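Local coordinates for thioredoxin family protein (Pseudomonas aeruginosa, PDB 1Z6N) that is of unknown function but has a thioredoxin-like fold and probably belongs among the thiol-dependent redox proteins, with a magnesium ion bound in the crystal, at residues Leu59-Met64 against Ile109-Val114; Arg55-Val60 against Glu119-Leu124. All coordinates share one frame; numbering follows the deposited sequence.

Contact 1: residues Leu59-Met64 against Ile109-Val114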
loop_
_atom_site.group_PDB
_atom_site.type_symbol
_atom_site.label_atom_id
_atom_site.label_comp_id
_atom_site.label_asym_id
_atom_site.label_seq_id
_atom_site.Cartn_x
_atom_site.Cartn_y
_atom_site.Cartn_z
ATOM N N LEU A 59 -0.719 -5.545 5.643
ATOM C CA LEU A 59 -0.818 -4.799 6.899
ATOM C C LEU A 59 -0.130 -3.463 6.687
ATOM O O LEU A 59 1.084 -3.390 6.466
ATOM C CB LEU A 59 -0.167 -5.557 8.059
ATOM C CG LEU A 59 -0.133 -4.813 9.399
ATOM C CD1 LEU A 59 -1.553 -4.435 9.884
ATOM C CD2 LEU A 59 0.568 -5.676 10.433
ATOM N N VAL A 60 -0.923 -2.398 6.750
ATOM C CA VAL A 60 -0.429 -1.083 6.380
ATOM C C VAL A 60 -0.441 -0.125 7.552
ATOM O O VAL A 60 -1.415 -0.079 8.281
ATOM C CB VAL A 60 -1.340 -0.463 5.289
ATOM C CG1 VAL A 60 -0.861 0.935 4.900
ATOM C CG2 VAL A 60 -1.401 -1.359 4.052
ATOM N N ALA A 61 0.642 0.627 7.745
ATOM C CA ALA A 61 0.589 1.771 8.660
ATOM C C ALA A 61 0.521 3.028 7.796
ATOM O O ALA A 61 1.374 3.261 6.934
ATOM C CB ALA A 61 1.815 1.816 9.555
ATOM N N GLY A 62 -0.527 3.823 8.008
ATOM C CA GLY A 62 -0.748 4.981 7.157
ATOM C C GLY A 62 -1.676 5.980 7.808
ATOM O O GLY A 62 -2.305 5.689 8.829
ATOM N N GLU A 63 -1.738 7.166 7.203
ATOM C CA GLU A 63 -2.538 8.278 7.728
ATOM C C GLU A 63 -3.089 9.066 6.544
ATOM O O GLU A 63 -2.389 9.286 5.547
ATOM C CB GLU A 63 -1.677 9.225 8.556
ATOM C CG GLU A 63 -0.959 8.573 9.758
ATOM C CD GLU A 63 -1.674 8.719 11.105
ATOM O OE1 GLU A 63 -1.476 7.836 11.964
ATOM O OE2 GLU A 63 -2.358 9.733 11.324
ATOM N N MET A 64 -4.329 9.531 6.674
ATOM C CA MET A 64 -4.965 10.229 5.555
ATOM C C MET A 64 -4.377 11.596 5.206
ATOM O O MET A 64 -4.632 12.110 4.112
ATOM C CB MET A 64 -6.484 10.335 5.758
ATOM C CG MET A 64 -7.238 9.115 5.285
ATOM S SD MET A 64 -7.257 8.871 3.441
ATOM C CE MET A 64 -8.413 10.258 3.001
ATOM N N ILE A 109 9.312 5.316 11.554
ATOM C CA ILE A 109 8.273 4.835 10.651
ATOM C C ILE A 109 7.960 5.883 9.594
ATOM O O ILE A 109 7.364 6.916 9.895
ATOM C CB ILE A 109 6.969 4.470 11.401
ATOM C CG1 ILE A 109 7.238 3.390 12.463
ATOM C CG2 ILE A 109 5.913 4.021 10.402
ATOM C CD1 ILE A 109 7.649 1.981 11.897
ATOM N N ALA A 110 8.366 5.608 8.359
ATOM C CA ALA A 110 7.995 6.427 7.207
ATOM C C ALA A 110 6.759 5.773 6.617
ATOM O O ALA A 110 6.721 4.547 6.439
ATOM C CB ALA A 110 9.137 6.448 6.193
ATOM N N ILE A 111 5.743 6.581 6.348
ATOM C CA ILE A 111 4.470 6.036 5.891
ATOM C C ILE A 111 4.214 6.373 4.411
ATOM O O ILE A 111 4.684 7.413 3.923
ATOM C CB ILE A 111 3.277 6.488 6.788
ATOM C CG1 ILE A 111 3.259 8.012 6.923
ATOM C CG2 ILE A 111 3.336 5.772 8.161
ATOM C CD1 ILE A 111 2.011 8.547 7.563
ATOM N N PRO A 112 3.469 5.510 3.698
ATOM C CA PRO A 112 2.881 4.259 4.194
ATOM C C PRO A 112 3.923 3.163 4.325
ATOM O O PRO A 112 4.803 3.033 3.465
ATOM C CB PRO A 112 1.907 3.876 3.080
ATOM C CG PRO A 112 2.486 4.467 1.849
ATOM C CD PRO A 112 3.105 5.766 2.289
ATOM N N LEU A 113 3.812 2.391 5.398
ATOM C CA LEU A 113 4.591 1.182 5.566
ATOM C C LEU A 113 3.652 0.024 5.254
ATOM O O LEU A 113 2.628 -0.131 5.924
ATOM C CB LEU A 113 5.108 1.092 7.011
ATOM C CG LEU A 113 5.746 -0.235 7.436
ATOM C CD1 LEU A 113 7.008 -0.499 6.612
ATOM C CD2 LEU A 113 6.070 -0.235 8.944
ATOM N N VAL A 114 3.993 -0.766 4.238
ATOM C CA VAL A 114 3.138 -1.841 3.792
ATOM C C VAL A 114 3.868 -3.166 3.990
ATOM O O VAL A 114 4.882 -3.426 3.342
ATOM C CB VAL A 114 2.747 -1.680 2.305
ATOM C CG1 VAL A 114 1.845 -2.811 1.867
ATOM C CG2 VAL A 114 2.036 -0.326 2.066
#
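Two backbone hydrogen bonds tie A61 to L113 and fix the antiparallel register. A61 N donates to L113 O (2.8 Å) and L113 N donates back to A61 O (3.0 Å). The two reciprocal bonds make A61 and L113 an antiparallel hydrogen-bonded pair. V60 and V114 form the adjacent non-hydrogen-bonded pair. Each of the two carbonyl oxygens also receives a CA-H...O contact, L113 O from V60 CA at 3.2 Å and A61 O from P112 CA at 3.3 Å.

The apolar contacts divide between the two sides of the sheet. On the side facing helix 67-82, V60 and V114 lie side by side and point the same way, CG2 of V60 being 4.1 Å from CG2 of V114. In both valines CG1 is anti to the backbone N (chi1 179° and -180°), which puts CG2 beside that N. V60 also packs on L73 of the helix. On the other side CB of A61 stands 4.2 Å from CB of L113, with A96 of helix 93-99 against A61.

Beyond the strand end, I111 reaches the segment 59-64 with two branches. I111 CG2 rests on A61 O at 3.4 Å, while I111 CD1 meets E63 CG at 3.7 Å. The E63 carboxylate turns elsewhere, to W65 NE1 and K93 N.

The peptide bond before P112 is cis, and the I111 and P112 side chains both touch C69. A cis-proline beside a CxxC helix start is a hallmark of thioredoxins, so C66 and C69 are probably the redox pair. The paired bonds lie directly next to the cis-proline and probably help keep it beside those cysteines; eight of the nine touching residues are buried, and the side chains that meet are mostly apolar.

Contact 2: residues Arg55-Val60 against Glu119-Leu124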
loop_
_atom_site.group_PDB
_atom_site.type_symbol
_atom_site.label_atom_id
_atom_site.label_comp_id
_atom_site.label_asym_id
_atom_site.label_seq_id
_atom_site.Cartn_x
_atom_site.Cartn_y
_atom_site.Cartn_z
ATOM N N ARG A 55 -4.306 -16.281 -0.921
ATOM C CA ARG A 55 -4.661 -15.053 -0.204
ATOM C C ARG A 55 -3.439 -14.367 0.402
ATOM O O ARG A 55 -2.547 -15.023 0.964
ATOM C CB ARG A 55 -5.714 -15.327 0.871
ATOM C CG ARG A 55 -6.978 -16.012 0.333
ATOM C CD ARG A 55 -8.085 -16.045 1.367
ATOM N NE ARG A 55 -9.058 -14.982 1.131
ATOM C CZ ARG A 55 -10.224 -15.145 0.504
ATOM N NH1 ARG A 55 -10.590 -16.341 0.051
ATOM N NH2 ARG A 55 -11.031 -14.103 0.336
ATOM N N TYR A 56 -3.397 -13.047 0.259
ATOM C CA TYR A 56 -2.314 -12.238 0.809
ATOM C C TYR A 56 -2.916 -11.086 1.560
ATOM O O TYR A 56 -3.962 -10.563 1.184
ATOM C CB TYR A 56 -1.386 -11.730 -0.297
ATOM C CG TYR A 56 -0.680 -12.876 -0.961
ATOM C CD1 TYR A 56 0.552 -13.328 -0.495
ATOM C CD2 TYR A 56 -1.278 -13.551 -2.029
ATOM C CE1 TYR A 56 1.183 -14.415 -1.090
ATOM C CE2 TYR A 56 -0.657 -14.639 -2.633
ATOM C CZ TYR A 56 0.573 -15.062 -2.162
ATOM O OH TYR A 56 1.201 -16.151 -2.747
ATOM N N ARG A 57 -2.244 -10.700 2.635
ATOM C CA ARG A 57 -2.720 -9.623 3.488
ATOM C C ARG A 57 -1.691 -8.506 3.505
ATOM O O ARG A 57 -0.501 -8.759 3.705
ATOM C CB ARG A 57 -2.954 -10.153 4.898
ATOM C CG ARG A 57 -4.113 -11.134 4.956
ATOM C CD ARG A 57 -4.393 -11.531 6.379
ATOM N NE ARG A 57 -5.388 -12.594 6.477
ATOM C CZ ARG A 57 -5.098 -13.891 6.484
ATOM N NH1 ARG A 57 -3.838 -14.295 6.392
ATOM N NH2 ARG A 57 -6.068 -14.786 6.587
ATOM N N LEU A 58 -2.148 -7.272 3.286
ATOM C CA LEU A 58 -1.279 -6.111 3.350
ATOM C C LEU A 58 -1.609 -5.396 4.659
ATOM O O LEU A 58 -2.676 -4.791 4.784
ATOM C CB LEU A 58 -1.515 -5.188 2.141
ATOM C CG LEU A 58 -1.358 -5.800 0.741
ATOM C CD1 LEU A 58 -1.480 -4.754 -0.373
ATOM C CD2 LEU A 58 -0.047 -6.560 0.611
ATOM N N LEU A 59 -0.719 -5.545 5.643
ATOM C CA LEU A 59 -0.818 -4.799 6.899
ATOM C C LEU A 59 -0.130 -3.463 6.687
ATOM O O LEU A 59 1.084 -3.390 6.466
ATOM C CB LEU A 59 -0.167 -5.557 8.059
ATOM C CG LEU A 59 -0.133 -4.813 9.399
ATOM C CD1 LEU A 59 -1.553 -4.435 9.884
ATOM C CD2 LEU A 59 0.568 -5.676 10.433
ATOM N N VAL A 60 -0.923 -2.398 6.750
ATOM C CA VAL A 60 -0.429 -1.083 6.380
ATOM C C VAL A 60 -0.441 -0.125 7.552
ATOM O O VAL A 60 -1.415 -0.079 8.281
ATOM C CB VAL A 60 -1.340 -0.463 5.289
ATOM C CG1 VAL A 60 -0.861 0.935 4.900
ATOM C CG2 VAL A 60 -1.401 -1.359 4.052
ATOM N N GLU A 119 -1.041 -16.136 3.719
ATOM C CA GLU A 119 -2.227 -16.551 4.459
ATOM C C GLU A 119 -1.920 -17.036 5.888
ATOM O O GLU A 119 -2.795 -16.985 6.749
ATOM C CB GLU A 119 -3.065 -17.570 3.679
ATOM C CG GLU A 119 -4.563 -17.451 4.006
ATOM C CD GLU A 119 -5.440 -18.433 3.241
ATOM O OE1 GLU A 119 -4.909 -19.232 2.439
ATOM O OE2 GLU A 119 -6.674 -18.400 3.451
ATOM N N GLU A 120 -0.681 -17.460 6.141
ATOM C CA GLU A 120 -0.246 -17.858 7.492
ATOM C C GLU A 120 0.353 -16.687 8.289
ATOM O O GLU A 120 0.948 -16.896 9.359
ATOM C CB GLU A 120 0.771 -19.006 7.428
ATOM C CG GLU A 120 0.485 -20.067 6.375
ATOM C CD GLU A 120 -0.738 -20.907 6.683
ATOM O OE1 GLU A 120 -0.684 -22.128 6.421
ATOM O OE2 GLU A 120 -1.751 -20.355 7.180
ATOM N N PHE A 121 0.215 -15.472 7.758
ATOM C CA PHE A 121 0.815 -14.269 8.355
ATOM C C PHE A 121 2.343 -14.309 8.425
ATOM O O PHE A 121 2.934 -13.682 9.298
ATOM C CB PHE A 121 0.218 -13.957 9.734
ATOM C CG PHE A 121 -1.211 -13.555 9.681
ATOM C CD1 PHE A 121 -1.561 -12.243 9.390
ATOM C CD2 PHE A 121 -2.216 -14.496 9.895
ATOM C CE1 PHE A 121 -2.889 -11.865 9.330
ATOM C CE2 PHE A 121 -3.552 -14.127 9.839
ATOM C CZ PHE A 121 -3.890 -12.811 9.558
ATOM N N ASN A 122 2.976 -15.051 7.515
ATOM C CA ASN A 122 4.420 -14.948 7.329
ATOM C C ASN A 122 4.702 -13.657 6.587
ATOM O O ASN A 122 4.002 -13.330 5.628
ATOM C CB ASN A 122 4.995 -16.110 6.504
ATOM C CG ASN A 122 4.729 -17.462 7.117
ATOM O OD1 ASN A 122 4.206 -18.349 6.447
ATOM N ND2 ASN A 122 5.107 -17.641 8.373
ATOM N N LEU A 123 5.711 -12.925 7.046
ATOM C CA LEU A 123 6.127 -11.679 6.419
ATOM C C LEU A 123 6.986 -11.952 5.187
ATOM O O LEU A 123 8.086 -12.525 5.288
ATOM C CB LEU A 123 6.899 -10.827 7.426
ATOM C CG LEU A 123 7.459 -9.489 6.944
ATOM C CD1 LEU A 123 6.341 -8.566 6.507
ATOM C CD2 LEU A 123 8.276 -8.843 8.057
ATOM N N LEU A 124 6.490 -11.543 4.026
ATOM C CA LEU A 124 7.168 -11.814 2.763
ATOM C C LEU A 124 8.054 -10.666 2.306
ATOM O O LEU A 124 9.030 -10.883 1.573
ATOM C CB LEU A 124 6.136 -12.131 1.669
ATOM C CG LEU A 124 5.096 -13.218 1.972
ATOM C CD1 LEU A 124 4.166 -13.417 0.779
ATOM C CD2 LEU A 124 5.745 -14.535 2.356
HETATM O O HOH W 1 -0.774 -17.210 1.030
#
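The guanidinium of R57 lies flat on the ring of F121, their planes only 12° apart and their centres 4.1 Å from each other, a cation-pi stack. The overlap is offset: F121 CZ sits over one face of the guanidinium toward its rim, and NH1 in turn lies over one face of the ring. The aliphatic arm joins in, CD of R57 coming to 3.3 Å from CE1 of F121. At the guanidinium edge, R57 NH1 donates to E119 O (2.9 Å, 163° at the hydrogen). The acceptor lies in the guanidinium plane, although the donor stands well above the carbonyl plane. The R57 chain, extended from CG to NE, carries the guanidinium from strand 56-61 to the turn.

That turn, with F121 at positive phi (62°), leads from strand 113-117 into edge strand 123-128 of the thioredoxin-like sheet; D118 OD1 accepts from N122 N within it.

CD1 of L124 meets the Y56 ring edge near its plane, 3.7 Å from CE1 of Y56. Water bridges the backbones, donating to R55 O (2.8 Å) and accepting from E119 N (2.9 Å). Nearby, the E119 side chain crosses that of R55 obliquely, OE2 of E119 being 3.4 Å from CD of R55; the charged ends are not in contact.

In the fold
Both contacts start from strand 56-61 and share L59 and V60, yet their centres lie about 15 Å apart. Contact 1 pairs the strand's C-terminal end directly with 113-117; contact 2 reaches past that neighbour to the turn before 123-128, so the hairpin 113-117/123-128 is engaged at the start of its first strand and at its turn. The two meet in packing, with CG1 of V114 4.1 Å from CB of L58. Contact 1 is buried, its centre about 8 Å from that of the chain, and borders the probable C66/C69 site, whereas contact 2 is at the surface. The magnesium-binding D13 is near neither: its side chain is about 10 Å from that of V60 and about 12 Å from that of R57.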